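Local coordinates for protein putative phosphohydrolase (Shewanella amazonensis, PDB 3M1T) that is of unproven function but carries an HDOD domain, related to the HD phosphodiesterase families, and may act in signal transduction, at residues A183-A186 with Q187-F191; L195-G198 with I199-Q202; T237-L240 with A241-I245. All blocks are in the same frame, centred on the assembly; numbering follows the deposited sequence.

Contact 1 of 3, residues A183-A186 with Q187-F191; sequences ALLA and QSWKF
From Q187 N to A183 O, 2.8 Å, the backbone bonds run up the last turn of helix 178-188, followed by S188 N to L184 O and W189 N to L185 O. The last of these, 2.8 Å long, meets the carbonyl oxygen nearly head-on, with a C=O...N angle of 162°. W189 is the first residue to leave helical geometry. The chain then closes in a Schellman motif: K190, with positive phi (71°), is the C-prime residue, F191 N reaches back to A186 O at 3.0 Å, and K190 N bonds to Q187 O. This reversal turns F191 back over the helix end, where its ring presents an edge, in plane, to A186 O, with CD2 3.5 Å from that oxygen; the ring also touches I87 of helix 79-94.

The main side-chain contact is that of L185 with W189, one turn apart. With CG anti to the backbone N (chi1 -177°), L185 leans forward along the helix and sets CD1 over one face of the indole, 3.7 Å from the centroid of the five-membered ring, a CH-pi contact. Its other methyl, CD2, serves the six-membered ring, lying 4.0 Å from W189 CH2. The indole is fixed further by NE1, which donates to the P15 carbonyl, while L17 and A94 also touch the ring; L185 itself packs on I140 and L144 of helix 140-148.

The exposed flank is held by water instead. One water donates both to L184 O and to Q187 OE1, each at 3.0 Å, bridging the extended glutamine to a carbonyl whose oxygen also receives S188 N.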
ATOM      1  N   ALA A 183      -4.511   2.866   8.867  1.00  8.09           N
ATOM      2  CA  ALA A 183      -5.915   2.807   8.494  1.00  8.87           C
ATOM      3  C   ALA A 183      -6.623   4.142   8.768  1.00  9.22           C
ATOM      4  O   ALA A 183      -7.443   4.630   7.968  1.00  9.60           O
ATOM      5  CB  ALA A 183      -6.640   1.664   9.249  1.00  9.57           C
ATOM      6  N   LEU A 184      -6.319   4.701   9.929  1.00  7.83           N
ATOM      7  CA  LEU A 184      -6.883   6.016  10.307  1.00  8.12           C
ATOM      8  C   LEU A 184      -6.497   7.070   9.314  1.00  8.76           C
ATOM      9  O   LEU A 184      -7.364   7.900   8.965  1.00  8.99           O
ATOM     10  CB  LEU A 184      -6.390   6.405  11.695  1.00  8.77           C
ATOM     11  CG  LEU A 184      -7.086   7.580  12.310  1.00  8.61           C
ATOM     12  CD1 LEU A 184      -8.499   7.190  12.760  1.00 10.10           C
ATOM     13  CD2 LEU A 184      -6.287   8.184  13.493  1.00 10.50           C
ATOM     14  N   LEU A 185      -5.259   7.074   8.843  1.00  8.53           N
ATOM     15  CA  LEU A 185      -4.794   8.030   7.799  1.00  8.82           C
ATOM     16  C   LEU A 185      -5.633   7.808   6.533  1.00  9.58           C
ATOM     17  O   LEU A 185      -6.126   8.780   5.935  1.00  9.46           O
ATOM     18  CB  LEU A 185      -3.301   7.872   7.491  1.00  9.37           C
ATOM     19  CG  LEU A 185      -2.750   8.874   6.480  1.00 11.80           C
ATOM     20  CD1 LEU A 185      -2.855  10.312   7.043  1.00 13.72           C
ATOM     21  CD2 LEU A 185      -1.364   8.514   6.036  1.00 15.54           C
ATOM     22  N   ALA A 186      -5.724   6.563   6.092  1.00  9.12           N
ATOM     23  CA  ALA A 186      -6.484   6.262   4.861  1.00  9.41           C
ATOM     24  C   ALA A 186      -7.905   6.737   5.007  1.00  9.79           C
ATOM     25  O   ALA A 186      -8.474   7.279   4.055  1.00 10.25           O
ATOM     26  CB  ALA A 186      -6.424   4.775   4.543  1.00  9.34           C
ATOM     27  N   GLN A 187      -8.509   6.546   6.154  1.00  9.92           N
ATOM     28  CA  GLN A 187      -9.860   6.995   6.415  1.00 10.00           C
ATOM     29  C   GLN A 187      -9.921   8.535   6.334  1.00  9.85           C
ATOM     30  O   GLN A 187     -10.815   9.122   5.684  1.00 10.17           O
ATOM     31  CB  GLN A 187     -10.323   6.516   7.761  1.00 10.82           C
ATOM     32  CG  GLN A 187     -11.777   6.795   8.036  1.00 12.56           C
ATOM     33  CD  GLN A 187     -12.169   6.236   9.361  1.00 17.67           C
ATOM     34  OE1 GLN A 187     -11.783   6.806  10.398  1.00 21.01           O
ATOM     35  NE2 GLN A 187     -12.809   5.054   9.354  1.00 16.52           N
ATOM     36  N   SER A 188      -8.957   9.201   6.970  1.00  9.41           N
ATOM     37  CA  SER A 188      -8.939  10.658   6.968  1.00  9.88           C
ATOM     38  C   SER A 188      -8.769  11.239   5.564  1.00 10.46           C
ATOM     39  O   SER A 188      -9.298  12.330   5.245  1.00 11.11           O
ATOM     40  CB  SER A 188      -7.811  11.125   7.869  1.00 10.17           C
ATOM     41  OG  SER A 188      -7.666  12.539   7.952  1.00 15.00           O
ATOM     42  N   TRP A 189      -8.005  10.550   4.733  1.00  9.20           N
ATOM     43  CA  TRP A 189      -7.722  10.943   3.373  1.00  9.63           C
ATOM     44  C   TRP A 189      -8.813  10.469   2.381  1.00  9.13           C
ATOM     45  O   TRP A 189      -8.650  10.640   1.189  1.00 11.19           O
ATOM     46  CB  TRP A 189      -6.359  10.510   2.926  1.00 10.25           C
ATOM     47  CG  TRP A 189      -5.188  11.263   3.500  1.00  9.48           C
ATOM     48  CD1 TRP A 189      -5.244  12.268   4.405  1.00 13.59           C
ATOM     49  CD2 TRP A 189      -3.792  11.076   3.167  1.00 10.47           C
ATOM     50  NE1 TRP A 189      -3.946  12.716   4.665  1.00 11.69           N
ATOM     51  CE2 TRP A 189      -3.059  11.994   3.926  1.00 11.64           C
ATOM     52  CE3 TRP A 189      -3.107  10.170   2.355  1.00 11.79           C
ATOM     53  CZ2 TRP A 189      -1.664  12.072   3.856  1.00 13.00           C
ATOM     54  CZ3 TRP A 189      -1.724  10.239   2.294  1.00 14.63           C
ATOM     55  CH2 TRP A 189      -1.036  11.191   3.037  1.00 11.25           C
ATOM     56  N   LYS A 190      -9.878   9.958   2.924  1.00  9.24           N
ATOM     57  CA  LYS A 190     -11.147   9.705   2.213  1.00  8.41           C
ATOM     58  C   LYS A 190     -11.055   8.551   1.233  1.00 10.16           C
ATOM     59  O   LYS A 190     -11.772   8.498   0.202  1.00 11.49           O
ATOM     60  CB  LYS A 190     -11.687  11.004   1.566  1.00  9.28           C
ATOM     61  CG  LYS A 190     -11.757  12.178   2.562  1.00  9.48           C
ATOM     62  CD  LYS A 190     -12.469  13.442   1.986  1.00 10.79           C
ATOM     63  CE  LYS A 190     -12.377  14.610   2.937  1.00 13.50           C
ATOM     64  NZ  LYS A 190     -13.072  15.777   2.349  1.00 12.66           N
ATOM     65  N   PHE A 191     -10.249   7.523   1.609  1.00  8.86           N
ATOM     66  CA  PHE A 191     -10.296   6.249   0.928  1.00  8.80           C
ATOM     67  C   PHE A 191     -11.474   5.422   1.423  1.00  8.97           C
ATOM     68  O   PHE A 191     -12.057   5.700   2.468  1.00  9.58           O
ATOM     69  CB  PHE A 191      -8.954   5.501   1.099  1.00  9.76           C
ATOM     70  CG  PHE A 191      -7.856   6.142   0.319  1.00  8.81           C
ATOM     71  CD1 PHE A 191      -7.705   5.816  -1.028  1.00 11.87           C
ATOM     72  CD2 PHE A 191      -7.020   7.078   0.883  1.00  9.67           C
ATOM     73  CE1 PHE A 191      -6.736   6.415  -1.778  1.00 10.76           C
ATOM     74  CE2 PHE A 191      -6.019   7.688   0.126  1.00 11.16           C
ATOM     75  CZ  PHE A 191      -5.873   7.359  -1.189  1.00 11.20           C
TER
HETATM   76  O   HOH W   1      -9.846   9.081  10.162  1.00 20.80           O

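Contact 2 of 3, residues L195-G198 with I199-Q202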
ATOM      1  N   LEU A 195     -10.848  -0.375   1.853  1.00  9.72           N
ATOM      2  CA  LEU A 195      -9.425  -0.138   1.913  1.00  9.67           C
ATOM      3  C   LEU A 195      -8.975   0.003   3.351  1.00  9.31           C
ATOM      4  O   LEU A 195      -7.952  -0.543   3.792  1.00  9.56           O
ATOM      5  CB  LEU A 195      -9.044   1.071   1.053  1.00  9.01           C
ATOM      6  CG  LEU A 195      -9.095   0.799  -0.451  1.00 11.29           C
ATOM      7  CD1 LEU A 195      -8.894   2.094  -1.225  1.00 11.71           C
ATOM      8  CD2 LEU A 195      -8.008  -0.175  -0.890  1.00 11.26           C
ATOM      9  N   VAL A 196      -9.675   0.866   4.104  1.00  8.60           N
ATOM     10  CA  VAL A 196      -9.357   1.121   5.514  1.00  8.01           C
ATOM     11  C   VAL A 196      -9.308  -0.201   6.314  1.00  8.60           C
ATOM     12  O   VAL A 196      -8.336  -0.437   7.040  1.00  9.69           O
ATOM     13  CB  VAL A 196     -10.365   2.123   6.134  1.00  8.26           C
ATOM     14  CG1 VAL A 196     -10.130   2.253   7.673  1.00 11.09           C
ATOM     15  CG2 VAL A 196     -10.242   3.465   5.366  1.00  8.15           C
ATOM     16  N   LYS A 197     -10.314  -1.031   6.137  1.00  9.52           N
ATOM     17  CA  LYS A 197     -10.395  -2.297   6.905  1.00  8.97           C
ATOM     18  C   LYS A 197      -9.273  -3.248   6.467  1.00  9.21           C
ATOM     19  O   LYS A 197      -8.689  -3.949   7.325  1.00  9.09           O
ATOM     20  CB  LYS A 197     -11.730  -2.913   6.713  1.00  9.54           C
ATOM     21  CG  LYS A 197     -11.888  -4.208   7.534  1.00 10.91           C
ATOM     22  CD  LYS A 197     -13.216  -4.875   7.185  1.00 12.47           C
ATOM     23  CE  LYS A 197     -13.472  -6.079   8.082  1.00 13.78           C
ATOM     24  NZ  LYS A 197     -14.751  -6.703   7.682  1.00 13.59           N
ATOM     25  N   GLY A 198      -8.912  -3.214   5.190  1.00 10.52           N
ATOM     26  CA  GLY A 198      -7.768  -4.062   4.701  1.00 10.68           C
ATOM     27  C   GLY A 198      -6.495  -3.692   5.404  1.00 10.15           C
ATOM     28  O   GLY A 198      -5.799  -4.549   5.945  1.00 10.04           O
ATOM     29  N   ILE A 199      -6.202  -2.387   5.455  1.00  8.88           N
ATOM     30  CA  ILE A 199      -5.028  -1.876   6.139  1.00  9.81           C
ATOM     31  C   ILE A 199      -5.055  -2.261   7.626  1.00 10.47           C
ATOM     32  O   ILE A 199      -4.061  -2.725   8.183  1.00  9.66           O
ATOM     33  CB  ILE A 199      -4.888  -0.330   5.964  1.00  9.59           C
ATOM     34  CG1 ILE A 199      -4.800  -0.009   4.474  1.00 10.18           C
ATOM     35  CG2 ILE A 199      -3.668   0.179   6.739  1.00  9.88           C
ATOM     36  CD1 ILE A 199      -5.104   1.491   4.191  1.00  9.64           C
ATOM     37  N   GLN A 200      -6.190  -2.020   8.280  1.00 10.53           N
ATOM     38  CA  GLN A 200      -6.367  -2.244   9.700  1.00  9.70           C
ATOM     39  C   GLN A 200      -6.026  -3.684  10.124  1.00 10.76           C
ATOM     40  O   GLN A 200      -5.356  -3.876  11.131  1.00 10.87           O
ATOM     41  CB  GLN A 200      -7.807  -1.920  10.084  1.00  9.83           C
ATOM     42  CG  GLN A 200      -8.101  -2.167  11.523  1.00 11.33           C
ATOM     43  CD  GLN A 200      -9.570  -2.106  11.872  1.00 10.83           C
ATOM     44  OE1 GLN A 200     -10.474  -1.960  10.993  1.00 13.12           O
ATOM     45  NE2 GLN A 200      -9.842  -2.226  13.162  1.00 11.91           N
ATOM     46  N   PHE A 201      -6.462  -4.655   9.314  1.00 10.48           N
ATOM     47  CA  PHE A 201      -6.333  -6.058   9.723  1.00 11.23           C
ATOM     48  C   PHE A 201      -5.177  -6.775   9.063  1.00 11.55           C
ATOM     49  O   PHE A 201      -5.068  -7.992   9.187  1.00 11.81           O
ATOM     50  CB  PHE A 201      -7.643  -6.807   9.481  1.00 10.66           C
ATOM     51  CG  PHE A 201      -8.663  -6.587  10.557  1.00 12.79           C
ATOM     52  CD1 PHE A 201      -8.623  -7.340  11.722  1.00 14.67           C
ATOM     53  CD2 PHE A 201      -9.622  -5.611  10.406  1.00 13.05           C
ATOM     54  CE1 PHE A 201      -9.523  -7.107  12.733  1.00 16.32           C
ATOM     55  CE2 PHE A 201     -10.539  -5.356  11.420  1.00 12.71           C
ATOM     56  CZ  PHE A 201     -10.484  -6.131  12.569  1.00 14.68           C
ATOM     57  N   GLN A 202      -4.260  -6.046   8.410  1.00  9.83           N
ATOM     58  CA  GLN A 202      -3.176  -6.688   7.668  1.00 10.02           C
ATOM     59  C   GLN A 202      -2.337  -7.720   8.480  1.00 11.31           C
ATOM     60  O   GLN A 202      -1.703  -8.572   7.870  1.00 13.00           O
ATOM     61  CB  GLN A 202      -2.266  -5.637   7.069  1.00  9.40           C
ATOM     62  CG  GLN A 202      -1.482  -4.822   8.105  1.00  9.27           C
ATOM     63  CD  GLN A 202      -0.687  -3.734   7.452  1.00  8.61           C
ATOM     64  OE1 GLN A 202       0.469  -3.904   7.057  1.00 10.65           O
ATOM     65  NE2 GLN A 202      -1.364  -2.565   7.233  1.00 10.85           N
TER
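K197 and F201, one turn apart, meet along the outer flank of helix 193-200, while L195 and I199 fill its inner one. The inner side is close-packed. I199 N donates to L195 O at 3.0 Å in a nearly straight bond (171°), and the isoleucine's own CG1, anti to its carbonyl carbon (chi1 -59°), folds back to lie 3.3 Å from the same L195 O, so one oxygen has both the amide and an aliphatic branch against it. L195 and I199 both press on helix 128-137, and I199 also packs on A186 of helix 178-188. Q200 N follows with a bond to V196 O lying in the carbonyl plane.

Toward the partly exposed side the contacts thin out. The extended K197 chain touches the F201 ring just once within 4 Å, CG to CD2 at 3.9 Å, and its NZ is engaged by the P210 carbonyl. F201 turns an edge to K197 O, in the plane of the ring, with CD2 3.6 Å from that oxygen, while F201 N donates to it at 3.1 Å. A215 of helix 213-227 and the loop residues S207 and A208 also touch this ring.

From F201 on, the chain departs from helical geometry, and the Q202 side chain turns back to the last turn: its NE2 donates to I199 O at 2.9 Å, on a lone pair and in the plane of both carbonyl and amide. NE2 also bonds to H138 O, and OE1 accepts from K222 NZ. The whole forms a helix C-terminus in the all-helical HDOD domain, where one glutamine amide links the final turn of helix 193-200 with H138 and with helix 213-227.

Contact 3 of 3, residues T237-L240 with A241-I245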
ATOM      1  N   THR A 237       5.872 -23.120  -4.271  1.00  6.46           N
ATOM      2  CA  THR A 237       4.391 -23.348  -4.205  1.00  5.17           C
ATOM      3  C   THR A 237       3.984 -23.910  -2.830  1.00  3.91           C
ATOM      4  O   THR A 237       2.943 -23.555  -2.331  1.00  6.05           O
ATOM      5  CB  THR A 237       3.891 -24.288  -5.306  1.00  6.47           C
ATOM      6  OG1 THR A 237       4.195 -23.660  -6.575  1.00  8.72           O
ATOM      7  CG2 THR A 237       2.378 -24.558  -5.194  1.00  6.06           C
ATOM      8  N   SER A 238       4.798 -24.776  -2.225  1.00  4.26           N
ATOM      9  CA  SER A 238       4.498 -25.297  -0.897  1.00  5.22           C
ATOM     10  C   SER A 238       4.610 -24.186   0.140  1.00  5.35           C
ATOM     11  O   SER A 238       3.880 -24.192   1.129  1.00  8.30           O
ATOM     12  CB  SER A 238       5.400 -26.447  -0.487  1.00  6.04           C
ATOM     13  OG  SER A 238       6.780 -26.167  -0.573  1.00  7.55           O
ATOM     14  N   TRP A 239       5.537 -23.249  -0.082  1.00  5.67           N
ATOM     15  CA  TRP A 239       5.618 -22.054   0.771  1.00  6.19           C
ATOM     16  C   TRP A 239       4.356 -21.214   0.648  1.00  6.74           C
ATOM     17  O   TRP A 239       3.756 -20.854   1.648  1.00  6.77           O
ATOM     18  CB  TRP A 239       6.871 -21.279   0.346  1.00  7.31           C
ATOM     19  CG  TRP A 239       7.078 -19.926   0.901  1.00  7.49           C
ATOM     20  CD1 TRP A 239       7.161 -19.570   2.206  1.00 10.19           C
ATOM     21  CD2 TRP A 239       7.296 -18.743   0.127  1.00  8.49           C
ATOM     22  NE1 TRP A 239       7.398 -18.181   2.299  1.00  9.98           N
ATOM     23  CE2 TRP A 239       7.484 -17.668   1.030  1.00  8.94           C
ATOM     24  CE3 TRP A 239       7.329 -18.480  -1.249  1.00  8.96           C
ATOM     25  CZ2 TRP A 239       7.777 -16.384   0.591  1.00  8.03           C
ATOM     26  CZ3 TRP A 239       7.599 -17.190  -1.690  1.00  9.68           C
ATOM     27  CH2 TRP A 239       7.794 -16.154  -0.772  1.00  9.04           C
ATOM     28  N   LEU A 240       3.946 -20.947  -0.580  1.00  6.46           N
ATOM     29  CA  LEU A 240       2.755 -20.164  -0.823  1.00  6.30           C
ATOM     30  C   LEU A 240       1.535 -20.828  -0.211  1.00  5.81           C
ATOM     31  O   LEU A 240       0.678 -20.157   0.331  1.00  6.70           O
ATOM     32  CB  LEU A 240       2.568 -19.923  -2.325  1.00  5.54           C
ATOM     33  CG  LEU A 240       3.635 -19.029  -2.978  1.00  5.48           C
ATOM     34  CD1 LEU A 240       3.528 -19.082  -4.496  1.00  9.72           C
ATOM     35  CD2 LEU A 240       3.556 -17.572  -2.482  1.00  7.57           C
ATOM     36  N   ALA A 241       1.475 -22.170  -0.318  1.00  5.85           N
ATOM     37  CA  ALA A 241       0.364 -22.929   0.275  1.00  6.78           C
ATOM     38  C   ALA A 241       0.261 -22.671   1.791  1.00  7.43           C
ATOM     39  O   ALA A 241      -0.830 -22.494   2.307  1.00  9.61           O
ATOM     40  CB  ALA A 241       0.466 -24.451   0.003  1.00  6.48           C
ATOM     41  N   GLN A 242       1.397 -22.603   2.477  1.00  8.08           N
ATOM     42  CA  GLN A 242       1.416 -22.388   3.923  1.00  9.76           C
ATOM     43  C   GLN A 242       0.952 -20.972   4.219  1.00  9.49           C
ATOM     44  O   GLN A 242       0.219 -20.713   5.182  1.00 10.39           O
ATOM     45  CB  GLN A 242       2.846 -22.539   4.508  1.00  9.63           C
ATOM     46  CG  GLN A 242       3.511 -23.836   4.325  1.00 17.14           C
ATOM     47  CD  GLN A 242       4.959 -23.798   4.824  1.00 25.15           C
ATOM     48  OE1 GLN A 242       5.902 -23.700   4.033  1.00 29.26           O
ATOM     49  NE2 GLN A 242       5.128 -23.872   6.144  1.00 28.27           N
ATOM     50  N   ILE A 243       1.340 -20.030   3.354  1.00  9.24           N
ATOM     51  CA  ILE A 243       0.958 -18.634   3.551  1.00  8.88           C
ATOM     52  C   ILE A 243      -0.546 -18.434   3.331  1.00  9.06           C
ATOM     53  O   ILE A 243      -1.227 -17.678   4.071  1.00  9.22           O
ATOM     54  CB  ILE A 243       1.761 -17.675   2.700  1.00  8.19           C
ATOM     55  CG1 ILE A 243       3.257 -17.733   3.028  1.00  9.32           C
ATOM     56  CG2 ILE A 243       1.304 -16.205   2.952  1.00  7.64           C
ATOM     57  CD1 ILE A 243       4.146 -17.032   2.091  1.00  9.15           C
ATOM     58  N   ASN A 244      -1.088 -19.082   2.314  0.50  8.91           N
ATOM     59  CA  ASN A 244      -2.530 -19.110   2.070  0.50  9.79           C
ATOM     60  C   ASN A 244      -3.316 -19.444   3.352  0.50 10.88           C
ATOM     61  O   ASN A 244      -4.308 -18.764   3.672  0.50 12.06           O
ATOM     62  CB  ASN A 244      -2.824 -20.194   1.032  0.50  9.90           C
ATOM     63  CG  ASN A 244      -3.572 -19.686  -0.185  0.50  8.26           C
ATOM     64  OD1 ASN A 244      -3.830 -18.449  -0.386  0.50  8.39           O
ATOM     65  ND2 ASN A 244      -3.940 -20.647  -1.024  0.50  2.00           N
ATOM     66  N   ILE A 245      -2.872 -20.489   4.064  1.00 11.45           N
ATOM     67  CA  ILE A 245      -3.455 -20.906   5.347  1.00 12.31           C
ATOM     68  C   ILE A 245      -3.264 -19.895   6.484  1.00 12.16           C
ATOM     69  O   ILE A 245      -4.218 -19.623   7.221  1.00 13.78           O
ATOM     70  CB  ILE A 245      -2.891 -22.284   5.797  1.00 14.02           C
ATOM     71  CG1 ILE A 245      -3.416 -23.359   4.852  1.00 13.21           C
ATOM     72  CG2 ILE A 245      -3.391 -22.721   7.201  1.00 14.56           C
ATOM     73  CD1 ILE A 245      -2.600 -24.686   4.939  1.00 13.50           C
TER
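I243 lays its CD1 over one face of the W239 indole, 3.7 Å from the centroid of the five-membered ring and 23° off its normal, a CH-pi contact between residues four apart. The methyl is displaced toward the rim and lies 3.5 Å from NE1. Both side chains run side by side: W239 has CG anti to the backbone N (chi1 171°), which swings the indole forward along the helix to meet the ethyl arm of I243. Replacing W239 with an alanine would probably strip CD1 of its aromatic cover and open a gap beside W228 and I231, which also touch the indole.

Beneath the pair, I243 N donates to W239 O at 3.1 Å and fixes their spacing; Q242 N makes a weak bond to that oxygen and a better one to S238 O. Next along, N244 N meets L240 O at 2.9 Å, almost straight (168°), and in the conformer modelled here the N244 side chain bonds onward through ND2 to V251 O. Helix 236-247 rests with L240 and I243 on helix 213-227, while L240 also reaches A257 and L260 on helix 256-263.

In the fold
Following the chain from the N terminus, the three contacts come in series, none nested in or crossing another. Each is a turn or so of a single helix and so closes no long loop. Contact 1 ends helix 178-188 and contact 2 ends helix 193-200, the next helix in the chain. These two touch directly, A183 CB lying 3.5 Å from V196 O, and both belong to the HDOD domain. Contact 3, inside helix 236-247, stands apart, its centre about 31 Å from that of contact 1, on opposite sides of the chain's centre. Helix 213-227 joins the two regions, receiving F201 and Q202 from contact 2 and L240 and I243 from contact 3.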